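Local coordinates for pectate lyase (Pectobacterium carotovorum, PDB 4U4B), which probably depolymerises polygalacturonate and methylated pectins from within the chain by calcium-dependent eliminative cleavage, leaving oligosaccharides with unsaturated non-reducing ends, at residues G44-Q49 with V90-G95; Q83-Y88 with A105-A110; P225-Q230 with H250-R255. All coordinates share one frame; numbering follows the deposited sequence.

Contact 1: residues G44-Q49 with V90-G95; sequences GNVVRQ and VDTVSG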
ATOM      1  N   GLY A  44      -6.930  17.540 -11.407  1.00 22.23           N
ATOM      2  CA  GLY A  44      -8.222  17.910 -10.862  1.00 22.70           C
ATOM      3  C   GLY A  44      -9.391  17.257 -11.576  1.00 22.30           C
ATOM      4  O   GLY A  44      -9.328  17.025 -12.782  1.00 24.00           O
ATOM      5  N   ASN A  45     -10.446  16.968 -10.814  1.00 23.72           N
ATOM      6  CA  ASN A  45     -11.685  16.352 -11.310  1.00 22.12           C
ATOM      7  C   ASN A  45     -11.461  15.293 -12.382  1.00 20.32           C
ATOM      8  O   ASN A  45     -12.020  15.368 -13.483  1.00 20.51           O
ATOM      9  CB  ASN A  45     -12.635  17.425 -11.843  1.00 25.22           C
ATOM     10  CG  ASN A  45     -14.025  16.872 -12.154  1.00 30.41           C
ATOM     11  OD1 ASN A  45     -14.611  16.138 -11.351  1.00 30.87           O
ATOM     12  ND2 ASN A  45     -14.543  17.198 -13.335  1.00 25.80           N
ATOM     13  N   VAL A  46     -10.614  14.323 -12.064  1.00 17.81           N
ATOM     14  CA  VAL A  46     -10.390  13.181 -12.937  1.00 18.64           C
ATOM     15  C   VAL A  46     -11.690  12.398 -13.078  1.00 18.18           C
ATOM     16  O   VAL A  46     -12.412  12.213 -12.100  1.00 21.75           O
ATOM     17  CB  VAL A  46      -9.273  12.263 -12.399  1.00 13.43           C
ATOM     18  CG1 VAL A  46      -9.135  11.012 -13.265  1.00 16.34           C
ATOM     19  CG2 VAL A  46      -7.951  13.014 -12.346  1.00 17.28           C
ATOM     20  N   VAL A  47     -11.992  11.956 -14.296  1.00 16.44           N
ATOM     21  CA  VAL A  47     -13.163  11.126 -14.552  1.00 12.91           C
ATOM     22  C   VAL A  47     -12.797   9.749 -15.109  1.00 14.06           C
ATOM     23  O   VAL A  47     -13.598   8.824 -15.050  1.00 18.32           O
ATOM     24  CB  VAL A  47     -14.137  11.800 -15.551  1.00 17.63           C
ATOM     25  CG1 VAL A  47     -14.573  13.160 -15.048  1.00 17.75           C
ATOM     26  CG2 VAL A  47     -13.509  11.912 -16.919  1.00 13.52           C
ATOM     27  N   ARG A  48     -11.599   9.627 -15.668  1.00 12.14           N
ATOM     28  CA  ARG A  48     -11.113   8.378 -16.255  1.00 12.79           C
ATOM     29  C   ARG A  48      -9.594   8.423 -16.304  1.00 11.10           C
ATOM     30  O   ARG A  48      -9.002   9.518 -16.294  1.00  7.46           O
ATOM     31  CB  ARG A  48     -11.682   8.176 -17.668  1.00 15.78           C
ATOM     32  CG  ARG A  48     -11.220   6.895 -18.406  1.00 22.97           C
ATOM     33  CD  ARG A  48     -11.801   6.786 -19.843  1.00 25.91           C
ATOM     34  NE  ARG A  48     -10.952   7.359 -20.902  1.00 20.98           N
ATOM     35  CZ  ARG A  48     -11.243   8.456 -21.596  1.00 19.65           C
ATOM     36  NH1 ARG A  48     -12.359   9.135 -21.356  1.00 19.25           N
ATOM     37  NH2 ARG A  48     -10.417   8.880 -22.535  1.00 17.62           N
ATOM     38  N   GLN A  49      -8.962   7.255 -16.370  1.00  8.20           N
ATOM     39  CA  GLN A  49      -7.508   7.170 -16.528  1.00 10.84           C
ATOM     40  C   GLN A  49      -7.180   6.086 -17.536  1.00 13.27           C
ATOM     41  O   GLN A  49      -7.815   5.030 -17.560  1.00 13.38           O
ATOM     42  CB  GLN A  49      -6.802   6.872 -15.194  1.00  9.17           C
ATOM     43  CG  GLN A  49      -7.151   7.807 -14.064  1.00 10.08           C
ATOM     44  CD  GLN A  49      -6.412   7.443 -12.791  1.00 10.05           C
ATOM     45  OE1 GLN A  49      -5.295   7.903 -12.556  1.00 10.61           O
ATOM     46  NE2 GLN A  49      -7.027   6.603 -11.972  1.00 10.48           N
ATOM     47  N   VAL A  90       0.641   6.677 -17.891  1.00 11.55           N
ATOM     48  CA  VAL A  90      -0.720   6.780 -17.397  1.00 10.64           C
ATOM     49  C   VAL A  90      -1.209   8.184 -17.690  1.00 11.60           C
ATOM     50  O   VAL A  90      -0.550   9.156 -17.334  1.00 11.92           O
ATOM     51  CB  VAL A  90      -0.801   6.468 -15.888  1.00  9.09           C
ATOM     52  CG1 VAL A  90      -2.164   6.813 -15.345  1.00  8.15           C
ATOM     53  CG2 VAL A  90      -0.453   4.990 -15.636  1.00  7.81           C
ATOM     54  N   ASP A  91      -2.332   8.283 -18.398  1.00 14.56           N
ATOM     55  CA  ASP A  91      -2.938   9.575 -18.699  1.00  9.80           C
ATOM     56  C   ASP A  91      -4.201   9.720 -17.869  1.00 13.06           C
ATOM     57  O   ASP A  91      -4.998   8.788 -17.773  1.00  9.53           O
ATOM     58  CB  ASP A  91      -3.287   9.720 -20.195  1.00 13.61           C
ATOM     59  CG  ASP A  91      -2.064   9.739 -21.092  1.00 17.12           C
ATOM     60  OD1 ASP A  91      -0.935   9.780 -20.579  1.00 20.93           O
ATOM     61  OD2 ASP A  91      -2.224   9.737 -22.327  1.00 24.36           O
ATOM     62  N   THR A  92      -4.377  10.887 -17.265  1.00  9.91           N
ATOM     63  CA  THR A  92      -5.613  11.203 -16.565  1.00 12.12           C
ATOM     64  C   THR A  92      -6.499  12.078 -17.453  1.00 15.40           C
ATOM     65  O   THR A  92      -6.009  12.915 -18.216  1.00 16.40           O
ATOM     66  CB  THR A  92      -5.343  11.934 -15.240  1.00 17.11           C
ATOM     67  OG1 THR A  92      -4.793  13.223 -15.526  1.00 16.39           O
ATOM     68  CG2 THR A  92      -4.357  11.155 -14.369  1.00 12.68           C
ATOM     69  N   VAL A  93      -7.805  11.879 -17.365  1.00 16.63           N
ATOM     70  CA  VAL A  93      -8.743  12.662 -18.151  1.00 13.16           C
ATOM     71  C   VAL A  93      -9.755  13.351 -17.237  1.00 15.47           C
ATOM     72  O   VAL A  93     -10.446  12.705 -16.464  1.00 17.08           O
ATOM     73  CB  VAL A  93      -9.479  11.787 -19.169  1.00 19.39           C
ATOM     74  CG1 VAL A  93     -10.457  12.623 -19.986  1.00 17.78           C
ATOM     75  CG2 VAL A  93      -8.479  11.074 -20.064  1.00 18.22           C
ATOM     76  N   SER A  94      -9.839  14.669 -17.324  1.00 15.41           N
ATOM     77  CA  SER A  94     -10.731  15.415 -16.447  1.00 20.58           C
ATOM     78  C   SER A  94     -12.075  15.669 -17.115  1.00 21.06           C
ATOM     79  O   SER A  94     -12.237  15.427 -18.314  1.00 22.52           O
ATOM     80  CB  SER A  94     -10.076  16.732 -16.017  1.00 24.99           C
ATOM     81  OG  SER A  94      -8.990  16.483 -15.124  1.00 22.21           O
ATOM     82  N   GLY A  95     -13.048  16.117 -16.328  1.00 23.41           N
ATOM     83  CA  GLY A  95     -14.371  16.410 -16.851  1.00 22.19           C
ATOM     84  C   GLY A  95     -14.334  17.495 -17.914  1.00 31.66           C
ATOM     85  O   GLY A  95     -15.051  17.412 -18.915  1.00 30.61           O
TER
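V47 and R48 both turn their backbone N-H toward the carbonyl of V93. The bond from V47 N to V93 O is 2.8 Å and almost straight at 176°, while the one from R48 N to the same oxygen is weak at 3.4 Å. R48 O takes V93 N at 2.9 Å, and G95 N reaches N45 O at 3.1 Å. Two residues facing one make this a classic beta bulge, and the register slips by one between V46 and R48. V47 alone among the strand residues here has a near-helical psi of -20°. The bulge sits where strands 46-54 and 87-94 pair, the inner two of a four-stranded antiparallel sheet whose order is consistent with a fibronectin type III-like domain. R48 and V93 lie side by side on one face; R48 runs out extended, then bends at chi3 (92°) so that V93 CG2 lies over one face of the guanidinium, offset toward its rim, 3.8 Å from R48 NH2. On the other face Q49 runs alongside T92, with Q49 OE1 3.8 Å from T92 CG2. V46 crosses T92 at about a right angle, with V46 CG2 4.0 Å from T92 CB. The buried Q49 amide is fixed in rotation by three bonds: OE1 accepts from W39 NE1, and NE2 donates to the backbone oxygens of N69 and D72.

Contact 2: residues Q83-Y88 with A105-A110; sequences QSDYWY and ASTAPA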
ATOM      1  N   GLN A  83      10.494 -11.444 -20.321  1.00 12.42           N
ATOM      2  CA  GLN A  83      11.827 -11.410 -20.897  1.00  8.69           C
ATOM      3  C   GLN A  83      12.082 -10.163 -21.737  1.00  9.99           C
ATOM      4  O   GLN A  83      13.186  -9.978 -22.246  1.00  9.56           O
ATOM      5  CB  GLN A  83      12.071 -12.660 -21.746  1.00 14.03           C
ATOM      6  CG  GLN A  83      11.889 -13.965 -20.996  1.00  9.80           C
ATOM      7  CD  GLN A  83      12.642 -13.964 -19.688  1.00 11.17           C
ATOM      8  OE1 GLN A  83      12.096 -13.610 -18.639  1.00  9.78           O
ATOM      9  NE2 GLN A  83      13.918 -14.338 -19.743  1.00  9.90           N
ATOM     10  N   SER A  84      11.085  -9.291 -21.847  1.00 11.04           N
ATOM     11  CA  SER A  84      11.184  -8.155 -22.761  1.00 10.31           C
ATOM     12  C   SER A  84      10.923  -6.832 -22.048  1.00 10.36           C
ATOM     13  O   SER A  84      10.122  -6.773 -21.126  1.00 10.48           O
ATOM     14  CB  SER A  84      10.199  -8.343 -23.926  1.00  9.13           C
ATOM     15  OG  SER A  84      10.307  -7.311 -24.885  1.00  9.33           O
ATOM     16  N   ASP A  85      11.603  -5.776 -22.486  1.00 13.42           N
ATOM     17  CA  ASP A  85      11.440  -4.442 -21.910  1.00 13.49           C
ATOM     18  C   ASP A  85      10.120  -3.809 -22.320  1.00 13.91           C
ATOM     19  O   ASP A  85       9.708  -3.930 -23.476  1.00 12.51           O
ATOM     20  CB  ASP A  85      12.580  -3.519 -22.345  1.00 11.76           C
ATOM     21  CG  ASP A  85      13.896  -3.866 -21.686  1.00 13.47           C
ATOM     22  OD1 ASP A  85      13.895  -4.591 -20.672  1.00 16.44           O
ATOM     23  OD2 ASP A  85      14.935  -3.399 -22.181  1.00 14.17           O
ATOM     24  N   TYR A  86       9.464  -3.118 -21.395  1.00 11.14           N
ATOM     25  CA  TYR A  86       8.267  -2.365 -21.763  1.00  9.51           C
ATOM     26  C   TYR A  86       8.329  -0.954 -21.233  1.00 13.68           C
ATOM     27  O   TYR A  86       9.022  -0.669 -20.237  1.00 13.70           O
ATOM     28  CB  TYR A  86       6.994  -3.035 -21.240  1.00  7.41           C
ATOM     29  CG  TYR A  86       6.661  -4.346 -21.910  1.00 11.37           C
ATOM     30  CD1 TYR A  86       5.746  -4.410 -22.959  1.00 12.19           C
ATOM     31  CD2 TYR A  86       7.246  -5.528 -21.481  1.00 11.67           C
ATOM     32  CE1 TYR A  86       5.435  -5.619 -23.568  1.00 10.23           C
ATOM     33  CE2 TYR A  86       6.947  -6.740 -22.093  1.00 13.39           C
ATOM     34  CZ  TYR A  86       6.045  -6.775 -23.130  1.00 10.91           C
ATOM     35  OH  TYR A  86       5.752  -7.983 -23.710  1.00 14.35           O
ATOM     36  N   TRP A  87       7.583  -0.074 -21.882  1.00  8.81           N
ATOM     37  CA  TRP A  87       7.449   1.296 -21.425  1.00 10.50           C
ATOM     38  C   TRP A  87       5.983   1.583 -21.136  1.00 12.73           C
ATOM     39  O   TRP A  87       5.092   1.140 -21.880  1.00  8.70           O
ATOM     40  CB  TRP A  87       8.009   2.270 -22.471  1.00 10.87           C
ATOM     41  CG  TRP A  87       9.505   2.289 -22.530  1.00 13.91           C
ATOM     42  CD1 TRP A  87      10.336   3.266 -22.044  1.00 11.45           C
ATOM     43  CD2 TRP A  87      10.362   1.291 -23.103  1.00 13.72           C
ATOM     44  NE1 TRP A  87      11.648   2.939 -22.286  1.00 12.56           N
ATOM     45  CE2 TRP A  87      11.693   1.730 -22.929  1.00 13.75           C
ATOM     46  CE3 TRP A  87      10.125   0.073 -23.752  1.00 12.23           C
ATOM     47  CZ2 TRP A  87      12.792   0.992 -23.385  1.00 13.66           C
ATOM     48  CZ3 TRP A  87      11.213  -0.664 -24.193  1.00 13.28           C
ATOM     49  CH2 TRP A  87      12.533  -0.204 -24.005  1.00 12.46           C
ATOM     50  N   TYR A  88       5.738   2.326 -20.061  1.00  8.75           N
ATOM     51  CA  TYR A  88       4.378   2.643 -19.628  1.00  9.06           C
ATOM     52  C   TYR A  88       4.142   4.145 -19.411  1.00 11.88           C
ATOM     53  O   TYR A  88       5.056   4.886 -19.042  1.00  8.38           O
ATOM     54  CB  TYR A  88       4.044   1.918 -18.321  1.00  7.32           C
ATOM     55  CG  TYR A  88       4.071   0.407 -18.370  1.00 10.28           C
ATOM     56  CD1 TYR A  88       5.252  -0.292 -18.194  1.00  7.58           C
ATOM     57  CD2 TYR A  88       2.896  -0.319 -18.554  1.00 10.22           C
ATOM     58  CE1 TYR A  88       5.280  -1.671 -18.213  1.00  9.04           C
ATOM     59  CE2 TYR A  88       2.904  -1.714 -18.577  1.00  8.73           C
ATOM     60  CZ  TYR A  88       4.105  -2.382 -18.405  1.00 11.10           C
ATOM     61  OH  TYR A  88       4.123  -3.762 -18.416  1.00  9.82           O
ATOM     62  N   ALA A 105       7.443   5.369 -17.454  1.00 11.75           N
ATOM     63  CA  ALA A 105       8.092   4.411 -16.567  1.00 11.89           C
ATOM     64  C   ALA A 105       8.420   3.166 -17.377  1.00 11.17           C
ATOM     65  O   ALA A 105       7.689   2.823 -18.301  1.00 13.58           O
ATOM     66  CB  ALA A 105       7.206   4.078 -15.381  1.00 10.19           C
ATOM     67  N   SER A 106       9.515   2.492 -17.049  1.00 13.47           N
ATOM     68  CA  SER A 106      10.001   1.404 -17.889  1.00 12.39           C
ATOM     69  C   SER A 106      10.696   0.295 -17.114  1.00 15.62           C
ATOM     70  O   SER A 106      11.218   0.517 -16.016  1.00 14.25           O
ATOM     71  CB  SER A 106      10.965   1.963 -18.939  1.00 18.42           C
ATOM     72  OG  SER A 106      11.462   0.931 -19.778  1.00 21.79           O
ATOM     73  N   THR A 107      10.735  -0.899 -17.696  1.00 14.59           N
ATOM     74  CA  THR A 107      11.489  -1.985 -17.078  1.00 16.09           C
ATOM     75  C   THR A 107      12.908  -2.010 -17.633  1.00 16.80           C
ATOM     76  O   THR A 107      13.760  -2.732 -17.138  1.00 18.89           O
ATOM     77  CB  THR A 107      10.816  -3.356 -17.284  1.00 15.70           C
ATOM     78  OG1 THR A 107      10.566  -3.562 -18.679  1.00 15.80           O
ATOM     79  CG2 THR A 107       9.498  -3.397 -16.553  1.00 13.17           C
ATOM     80  N   ALA A 108      13.157  -1.209 -18.661  1.00 16.77           N
ATOM     81  CA  ALA A 108      14.516  -1.007 -19.141  1.00 18.63           C
ATOM     82  C   ALA A 108      15.280  -0.132 -18.138  1.00 17.51           C
ATOM     83  O   ALA A 108      14.659   0.567 -17.349  1.00 17.89           O
ATOM     84  CB  ALA A 108      14.492  -0.374 -20.513  1.00 16.10           C
ATOM     85  N   PRO A 109      16.627  -0.171 -18.159  1.00 20.88           N
ATOM     86  CA  PRO A 109      17.402   0.717 -17.279  1.00 20.82           C
ATOM     87  C   PRO A 109      17.031   2.178 -17.478  1.00 22.73           C
ATOM     88  O   PRO A 109      16.632   2.564 -18.576  1.00 18.18           O
ATOM     89  CB  PRO A 109      18.851   0.483 -17.714  1.00 24.55           C
ATOM     90  CG  PRO A 109      18.854  -0.820 -18.419  1.00 24.39           C
ATOM     91  CD  PRO A 109      17.493  -1.020 -18.999  1.00 22.95           C
ATOM     92  N   ALA A 110      17.170   2.983 -16.434  1.00 26.73           N
ATOM     93  CA  ALA A 110      16.888   4.414 -16.541  1.00 28.72           C
ATOM     94  C   ALA A 110      17.851   5.116 -17.511  1.00 28.25           C
ATOM     95  O   ALA A 110      19.052   4.864 -17.495  1.00 28.47           O
ATOM     96  CB  ALA A 110      16.954   5.057 -15.171  1.00 25.39           C
TER
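The indole of W87 carries S106 on one face: S106 CB stands 3.7 Å from the centroid of the five-membered ring, 23° off its normal, a CH-pi contact. S106 OG lies over the same ring system, offset toward the rim, without bonding to W87 NE1, and A108 CB approaches W87 CZ2 obliquely at 3.6 Å. The ring of Y88 has A105 O at its edge, near the ring plane, and its hydroxyl is tied to D77. With CG2 opposite the carbonyl carbon, T107 swings OG1 back over its own main chain (chi1 53°), where it accepts Y86 N at 3.0 Å. Y86 O is held twice, by T107 N at 3.1 Å and by S106 OG at 3.0 Å, the hydroxyl coming from above the carbonyl plane. That hydroxyl also accepts A108 N at 2.9 Å, closing an ST turn that bends the chain off the strand. Further in, regular pairing takes over: Y88 N to A105 O is 2.7 Å and A105 N to Y88 O is 2.9 Å. This is the open end of the antiparallel beta hairpin formed by strands 87-94 and 99-106, where the T107 hydroxyl replaces a backbone acceptor beyond S106.

Contact 3: residues P225-Q230 with H250-R255; sequences PDKVLQ and HGKLWR. With SO4 (sulfate ion), chain B.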
ATOM      1  N   PRO A 225       4.345 -14.244  10.066  1.00 40.99           N
ATOM      2  CA  PRO A 225       3.754 -13.524   8.940  1.00 35.95           C
ATOM      3  C   PRO A 225       3.707 -12.018   9.178  1.00 37.10           C
ATOM      4  O   PRO A 225       3.503 -11.590  10.310  1.00 36.46           O
ATOM      5  CB  PRO A 225       2.337 -14.108   8.863  1.00 36.41           C
ATOM      6  CG  PRO A 225       2.402 -15.409   9.596  1.00 35.21           C
ATOM      7  CD  PRO A 225       3.377 -15.162  10.690  1.00 40.35           C
ATOM      8  N   ASP A 226       3.891 -11.220   8.130  1.00 37.84           N
ATOM      9  CA  ASP A 226       3.911  -9.775   8.302  1.00 30.95           C
ATOM     10  C   ASP A 226       2.488  -9.231   8.413  1.00 25.76           C
ATOM     11  O   ASP A 226       1.536  -9.903   8.037  1.00 23.28           O
ATOM     12  CB  ASP A 226       4.686  -9.103   7.157  1.00 28.74           C
ATOM     13  CG  ASP A 226       3.961  -9.171   5.818  1.00 30.39           C
ATOM     14  OD1 ASP A 226       3.008  -9.957   5.680  1.00 34.38           O
ATOM     15  OD2 ASP A 226       4.361  -8.435   4.886  1.00 34.74           O
ATOM     16  N   LYS A 227       2.350  -8.034   8.969  1.00 23.47           N
ATOM     17  CA  LYS A 227       1.078  -7.323   8.966  1.00 21.92           C
ATOM     18  C   LYS A 227       1.296  -6.004   8.238  1.00 18.85           C
ATOM     19  O   LYS A 227       1.913  -5.095   8.779  1.00 14.04           O
ATOM     20  CB  LYS A 227       0.558  -7.078  10.389  1.00 19.27           C
ATOM     21  CG  LYS A 227       0.048  -8.324  11.095  1.00 23.70           C
ATOM     22  CD  LYS A 227       0.806  -8.554  12.368  1.00 30.82           C
ATOM     23  CE  LYS A 227       0.817 -10.025  12.719  1.00 40.18           C
ATOM     24  NZ  LYS A 227       1.368 -10.236  14.093  1.00 47.12           N
ATOM     25  N   VAL A 228       0.801  -5.916   7.011  1.00 15.28           N
ATOM     26  CA  VAL A 228       1.201  -4.835   6.126  1.00 16.78           C
ATOM     27  C   VAL A 228       0.854  -3.494   6.759  1.00 12.24           C
ATOM     28  O   VAL A 228       1.726  -2.647   6.926  1.00 15.70           O
ATOM     29  CB  VAL A 228       0.552  -4.977   4.752  1.00 16.16           C
ATOM     30  CG1 VAL A 228       1.065  -3.885   3.822  1.00 13.72           C
ATOM     31  CG2 VAL A 228       0.861  -6.342   4.200  1.00 13.45           C
ATOM     32  N   LEU A 229      -0.402  -3.338   7.159  1.00 11.51           N
ATOM     33  CA  LEU A 229      -0.845  -2.166   7.904  1.00 14.58           C
ATOM     34  C   LEU A 229      -1.150  -2.547   9.353  1.00 14.11           C
ATOM     35  O   LEU A 229      -1.971  -3.423   9.602  1.00 11.91           O
ATOM     36  CB  LEU A 229      -2.077  -1.552   7.252  1.00  7.92           C
ATOM     37  CG  LEU A 229      -1.892  -1.297   5.758  1.00 12.44           C
ATOM     38  CD1 LEU A 229      -3.182  -0.744   5.123  1.00 10.40           C
ATOM     39  CD2 LEU A 229      -0.701  -0.360   5.518  1.00 10.12           C
ATOM     40  N   GLN A 230      -0.489  -1.884  10.298  1.00 13.60           N
ATOM     41  CA  GLN A 230      -0.710  -2.161  11.713  1.00 15.11           C
ATOM     42  C   GLN A 230      -1.277  -0.922  12.396  1.00 16.30           C
ATOM     43  O   GLN A 230      -0.803   0.183  12.162  1.00 19.26           O
ATOM     44  CB  GLN A 230       0.598  -2.600  12.375  1.00 16.21           C
ATOM     45  CG  GLN A 230       0.494  -2.842  13.875  1.00 20.84           C
ATOM     46  CD  GLN A 230       0.084  -4.270  14.223  1.00 23.55           C
ATOM     47  OE1 GLN A 230       0.147  -5.168  13.383  1.00 25.57           O
ATOM     48  NE2 GLN A 230      -0.325  -4.487  15.468  1.00 25.19           N
ATOM     49  N   HIS A 250       1.844 -12.743   2.300  1.00 25.82           N
ATOM     50  CA  HIS A 250       1.664 -11.883   3.458  1.00 27.91           C
ATOM     51  C   HIS A 250       0.847 -12.567   4.544  1.00 23.99           C
ATOM     52  O   HIS A 250       0.175 -13.561   4.294  1.00 25.22           O
ATOM     53  CB  HIS A 250       0.995 -10.563   3.048  1.00 23.72           C
ATOM     54  CG  HIS A 250       1.851  -9.689   2.178  1.00 28.74           C
ATOM     55  ND1 HIS A 250       2.813  -8.842   2.686  1.00 22.22           N
ATOM     56  CD2 HIS A 250       1.879  -9.528   0.831  1.00 25.83           C
ATOM     57  CE1 HIS A 250       3.397  -8.196   1.691  1.00 25.15           C
ATOM     58  NE2 HIS A 250       2.853  -8.597   0.555  1.00 26.89           N
ATOM     59  N   GLY A 251       0.916 -12.028   5.753  1.00 21.13           N
ATOM     60  CA  GLY A 251       0.132 -12.549   6.851  1.00 22.01           C
ATOM     61  C   GLY A 251      -1.226 -11.897   6.916  1.00 22.03           C
ATOM     62  O   GLY A 251      -2.246 -12.560   6.762  1.00 21.55           O
ATOM     63  N   LYS A 252      -1.247 -10.592   7.152  1.00 15.97           N
ATOM     64  CA  LYS A 252      -2.498  -9.847   7.153  1.00 16.28           C
ATOM     65  C   LYS A 252      -2.318  -8.563   6.378  1.00 17.28           C
ATOM     66  O   LYS A 252      -1.220  -8.033   6.301  1.00 15.51           O
ATOM     67  CB  LYS A 252      -2.965  -9.530   8.575  1.00 22.72           C
ATOM     68  CG  LYS A 252      -3.198 -10.756   9.457  1.00 21.61           C
ATOM     69  CD  LYS A 252      -3.907 -10.392  10.766  1.00 21.10           C
ATOM     70  CE  LYS A 252      -4.245 -11.655  11.587  1.00 20.17           C
ATOM     71  NZ  LYS A 252      -3.015 -12.294  12.133  1.00 21.34           N
ATOM     72  N   LEU A 253      -3.392  -8.043   5.809  1.00 17.09           N
ATOM     73  CA  LEU A 253      -3.278  -6.751   5.154  1.00 16.40           C
ATOM     74  C   LEU A 253      -3.336  -5.636   6.194  1.00 12.01           C
ATOM     75  O   LEU A 253      -2.565  -4.674   6.137  1.00 13.85           O
ATOM     76  CB  LEU A 253      -4.378  -6.575   4.097  1.00 10.30           C
ATOM     77  CG  LEU A 253      -4.305  -5.343   3.208  1.00 13.50           C
ATOM     78  CD1 LEU A 253      -4.993  -5.616   1.879  1.00 11.69           C
ATOM     79  CD2 LEU A 253      -4.949  -4.145   3.887  1.00 16.35           C
ATOM     80  N   TRP A 254      -4.276  -5.757   7.118  1.00 11.37           N
ATOM     81  CA  TRP A 254      -4.459  -4.777   8.188  1.00 12.57           C
ATOM     82  C   TRP A 254      -4.775  -5.465   9.507  1.00 13.73           C
ATOM     83  O   TRP A 254      -5.544  -6.427   9.534  1.00 16.05           O
ATOM     84  CB  TRP A 254      -5.581  -3.810   7.836  1.00 12.96           C
ATOM     85  CG  TRP A 254      -5.844  -2.778   8.893  1.00 17.07           C
ATOM     86  CD1 TRP A 254      -5.224  -1.566   9.032  1.00 12.41           C
ATOM     87  CD2 TRP A 254      -6.800  -2.867   9.958  1.00 16.10           C
ATOM     88  NE1 TRP A 254      -5.745  -0.895  10.107  1.00 11.19           N
ATOM     89  CE2 TRP A 254      -6.709  -1.670  10.698  1.00 15.07           C
ATOM     90  CE3 TRP A 254      -7.730  -3.841  10.353  1.00 16.48           C
ATOM     91  CZ2 TRP A 254      -7.512  -1.418  11.816  1.00 16.47           C
ATOM     92  CZ3 TRP A 254      -8.525  -3.592  11.461  1.00 18.76           C
ATOM     93  CH2 TRP A 254      -8.407  -2.393  12.183  1.00 16.40           C
ATOM     94  N   ARG A 255      -4.207  -4.967  10.600  1.00 17.72           N
ATOM     95  CA  ARG A 255      -4.425  -5.574  11.915  1.00 14.30           C
ATOM     96  C   ARG A 255      -4.507  -4.526  13.021  1.00 17.46           C
ATOM     97  O   ARG A 255      -3.573  -3.748  13.241  1.00 17.55           O
ATOM     98  CB  ARG A 255      -3.312  -6.575  12.223  1.00 15.79           C
ATOM     99  CG  ARG A 255      -3.386  -7.246  13.603  1.00 19.94           C
ATOM    100  CD  ARG A 255      -4.697  -8.007  13.830  1.00 25.26           C
ATOM    101  NE  ARG A 255      -4.581  -8.959  14.933  1.00 22.88           N
ATOM    102  CZ  ARG A 255      -5.357  -8.979  16.009  1.00 20.61           C
ATOM    103  NH1 ARG A 255      -6.341  -8.109  16.151  1.00 20.32           N
ATOM    104  NH2 ARG A 255      -5.142  -9.891  16.945  1.00 24.79           N
TER
HETATM  105  S   SO4 B 401      -1.566 -10.856  15.024  1.00 48.15           S
HETATM  106  O1  SO4 B 401      -0.858  -9.626  15.402  1.00 31.93           O
HETATM  107  O2  SO4 B 401      -2.321 -10.619  13.793  1.00 31.40           O
HETATM  108  O3  SO4 B 401      -0.612 -11.941  14.801  1.00 40.59           O
HETATM  109  O4  SO4 B 401      -2.487 -11.263  16.090  1.00 38.86           O
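D226 holds CG between its backbone N and carbonyl carbon (chi1 70°), which swings the carboxylate across to H250 and G251. The R255 chain folds at chi2 (58°), bringing its guanidinium to the sulfate beside K227. H250 ND1 meets the syn lone pair of D226 OD2 at 2.7 Å with ring and carboxylate nearly coplanar, while D226 OD1 takes G251 N at 2.9 Å. Behind these groups the backbones form a parallel ladder, V228 N to K252 O at 3.0 Å and L229 N to L253 O at 2.7 Å, joining successive turns of the parallel beta-helix. L229 CB abuts the W254 ring edge, 3.6 Å from W254 CD1. K227 NZ donates to sulfate O1 and O3, each 2.7 Å away, and R255 gives NE to O2 at 3.0 Å and NH2 to O4 at 3.1 Å; S325 and N287 also bind its guanidinium. The K252 amine comes close to O2, at a doubtfully short distance. D226 and T247 O hold the two ring nitrogens of H250 and fix the ring's rotation. The sulfate, probably from the crystallisation liquor, occupies a cationic cluster consistent with binding carboxylates of an acidic polysaccharide.

In the fold
Contacts 1 and 2 close first along the chain, and their segments alternate. Both use strand 87-94: contact 1 pairs one end of it with strand 46-54, contact 2 the other with strand 99-106, in the same antiparallel sheet. Their centres are about 24 Å apart, near opposite ends of strand 87-94. Contact 3 follows in the parallel beta-helix, where strands 227-231 and 252-256 are neighbours. Its centre is about 32 Å from that of contact 1 and about 30 Å from that of contact 2, across the middle of the molecule. Contacts 1 and 2 lie away from the calcium-binding residues; contact 3 adjoins them, with H250 next to N216.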